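Local atomic coordinates of haloacid dehalogenase-like hydrolase (Bacteroides thetaiotaomicron, PDB entry 2RBK), a protein that probably acts as a magnesium-dependent phosphatase of the haloacid dehalogenase superfamily, and here holds a vanadium oxide species beside its metal ion. Residues Glu194-His198 and Phe199-Leu203. Residues are numbered along the deposited sequence; the frame is centred on the assembly and turned at random.
Sequences EIIRH and FGIKL
Ile196 reaches forward from the last turn of helix 188-199 and packs against Ile201 and Leu203, just past the end of the helix. Its CB lies 3.2 Å from Ile201 O. Of the two branches, the CG2 methyl packs against Ile201 CG2 at 4.0 Å, the two side chains crossing at roughly a right angle. CG1 sits between the backbone N and the carbonyl carbon (chi1 69°) and passes Ile201 O at 3.5 Å. From CG1 the side chain is extended (chi2 -178°), which carries CD1 along the outgoing backbone to within 3.6 Å of Leu203 N, with the CB and CD1 methyl of Leu203 beside it. The backbone underneath forms a Schellman-type C-cap: Gly200, with positive phi, turns the backbone so that Ile201 N bonds Ile196 O at 3.1 Å, a six-to-one closure with its apolar pair, Ile196 and Ile201, on the flank. Ile196 O also receives weak bonds from Phe199 N and Gly200 N, so three amides converge on one carbonyl; the better bond of Phe199 N goes to Ile195 O. This turn joins the helix to strand 206-210 of the Rossmann-like core, and Ile195 and Ile196 rest on Phe6 of the neighbouring strand 4-7, Ile201 on Ala4. Farther round the helix, His198 points an edge at the face of Phe199, CD2 standing 3.7 Å from Phe199 CE1 with the planes at 74°. Phe199 also meets the ring of Phe40, and the side chain of Ile195 lies beside that of Phe199, pointing the same way, its CG2 methyl near CD1. Toward the outer surface, Arg197 grips Glu194 side-on, NE and NH2 both reaching OE1, the NE bond measuring 2.9 Å; Glu194 OE2 pairs with Lys190.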
loop_
_atom_site.group_PDB
_atom_site.type_symbol
_atom_site.label_atom_id
_atom_site.label_comp_id
_atom_site.label_asym_id
_atom_site.label_seq_id
_atom_site.Cartn_x
_atom_site.Cartn_y
_atom_site.Cartn_z
ATOM N N GLU A 194 -12.740 7.080 -1.699
ATOM C CA GLU A 194 -13.706 6.372 -0.835
ATOM C C GLU A 194 -13.666 6.898 0.582
ATOM O O GLU A 194 -14.700 7.129 1.198
ATOM C CB GLU A 194 -13.450 4.867 -0.919
ATOM C CG GLU A 194 -13.748 4.295 -2.304
ATOM C CD GLU A 194 -15.198 4.404 -2.692
ATOM O OE1 GLU A 194 -16.062 4.365 -1.783
ATOM O OE2 GLU A 194 -15.485 4.530 -3.908
ATOM N N ILE A 195 -12.468 7.105 1.121
ATOM C CA ILE A 195 -12.365 7.616 2.478
ATOM C C ILE A 195 -12.982 9.016 2.582
ATOM O O ILE A 195 -13.746 9.288 3.499
ATOM C CB ILE A 195 -10.911 7.642 2.937
ATOM C CG1 ILE A 195 -10.358 6.199 3.171
ATOM C CG2 ILE A 195 -10.669 8.549 4.141
ATOM C CD1 ILE A 195 -10.864 5.528 4.433
ATOM N N ILE A 196 -12.640 9.909 1.652
ATOM C CA ILE A 196 -13.125 11.273 1.820
ATOM C C ILE A 196 -14.652 11.314 1.591
ATOM O O ILE A 196 -15.297 12.150 2.234
ATOM C CB ILE A 196 -12.357 12.304 0.963
ATOM C CG1 ILE A 196 -12.607 12.182 -0.517
ATOM C CG2 ILE A 196 -10.896 12.277 1.363
ATOM C CD1 ILE A 196 -11.800 13.181 -1.346
ATOM N N ARG A 197 -15.181 10.462 0.718
ATOM C CA ARG A 197 -16.657 10.327 0.539
ATOM C C ARG A 197 -17.272 10.024 1.875
ATOM O O ARG A 197 -18.302 10.595 2.259
ATOM C CB ARG A 197 -16.946 9.206 -0.482
ATOM C CG ARG A 197 -18.373 8.785 -0.698
ATOM C CD ARG A 197 -18.604 7.560 -1.562
ATOM N NE ARG A 197 -18.013 6.348 -0.976
ATOM C CZ ARG A 197 -18.494 5.701 0.030
ATOM N NH1 ARG A 197 -19.623 6.133 0.596
ATOM N NH2 ARG A 197 -17.875 4.598 0.516
ATOM N N HIS A 198 -16.691 9.087 2.653
ATOM C CA HIS A 198 -17.269 8.701 3.930
ATOM C C HIS A 198 -17.275 9.831 4.954
ATOM O O HIS A 198 -18.213 9.968 5.758
ATOM C CB HIS A 198 -16.461 7.493 4.430
ATOM C CG HIS A 198 -16.951 6.928 5.695
ATOM N ND1 HIS A 198 -18.020 6.064 5.743
ATOM C CD2 HIS A 198 -16.523 7.057 6.984
ATOM C CE1 HIS A 198 -18.202 5.713 6.990
ATOM N NE2 HIS A 198 -17.335 6.294 7.777
ATOM N N PHE A 199 -16.220 10.645 4.961
ATOM C CA PHE A 199 -16.054 11.696 5.934
ATOM C C PHE A 199 -16.562 13.064 5.456
ATOM O O PHE A 199 -16.559 13.996 6.235
ATOM C CB PHE A 199 -14.597 11.859 6.376
ATOM C CG PHE A 199 -14.147 10.766 7.326
ATOM C CD1 PHE A 199 -13.629 9.552 6.888
ATOM C CD2 PHE A 199 -14.259 10.975 8.682
ATOM C CE1 PHE A 199 -13.254 8.591 7.806
ATOM C CE2 PHE A 199 -13.891 9.975 9.602
ATOM C CZ PHE A 199 -13.373 8.806 9.118
ATOM N N GLY A 200 -17.016 13.229 4.256
ATOM C CA GLY A 200 -17.442 14.550 3.767
ATOM C C GLY A 200 -16.272 15.509 3.535
ATOM O O GLY A 200 -16.502 16.746 3.536
ATOM N N ILE A 201 -15.089 14.990 3.358
ATOM C CA ILE A 201 -13.888 15.786 3.101
ATOM C C ILE A 201 -13.744 16.000 1.612
ATOM O O ILE A 201 -14.026 15.089 0.849
ATOM C CB ILE A 201 -12.682 15.114 3.771
ATOM C CG1 ILE A 201 -12.839 15.155 5.286
ATOM C CG2 ILE A 201 -11.361 15.706 3.326
ATOM C CD1 ILE A 201 -11.805 14.381 6.087
ATOM N N LYS A 202 -13.312 17.200 1.202
ATOM C CA LYS A 202 -13.098 17.460 -0.185
ATOM C C LYS A 202 -11.688 17.078 -0.617
ATOM O O LYS A 202 -10.754 17.110 0.191
ATOM C CB LYS A 202 -13.309 18.947 -0.515
ATOM C CG LYS A 202 -14.665 19.502 -0.175
ATOM C CD LYS A 202 -15.777 18.818 -0.871
ATOM C CE LYS A 202 -15.973 18.818 -2.324
ATOM N NZ LYS A 202 -17.439 18.435 -2.563
ATOM N N LEU A 203 -11.556 16.729 -1.906
ATOM C CA LEU A 203 -10.217 16.363 -2.413
ATOM C C LEU A 203 -9.219 17.491 -2.173
ATOM O O LEU A 203 -8.015 17.247 -1.912
ATOM C CB LEU A 203 -10.316 16.048 -3.899
ATOM C CG LEU A 203 -9.031 15.468 -4.510
ATOM C CD1 LEU A 203 -8.658 14.155 -3.876
ATOM C CD2 LEU A 203 -9.221 15.326 -6.029
#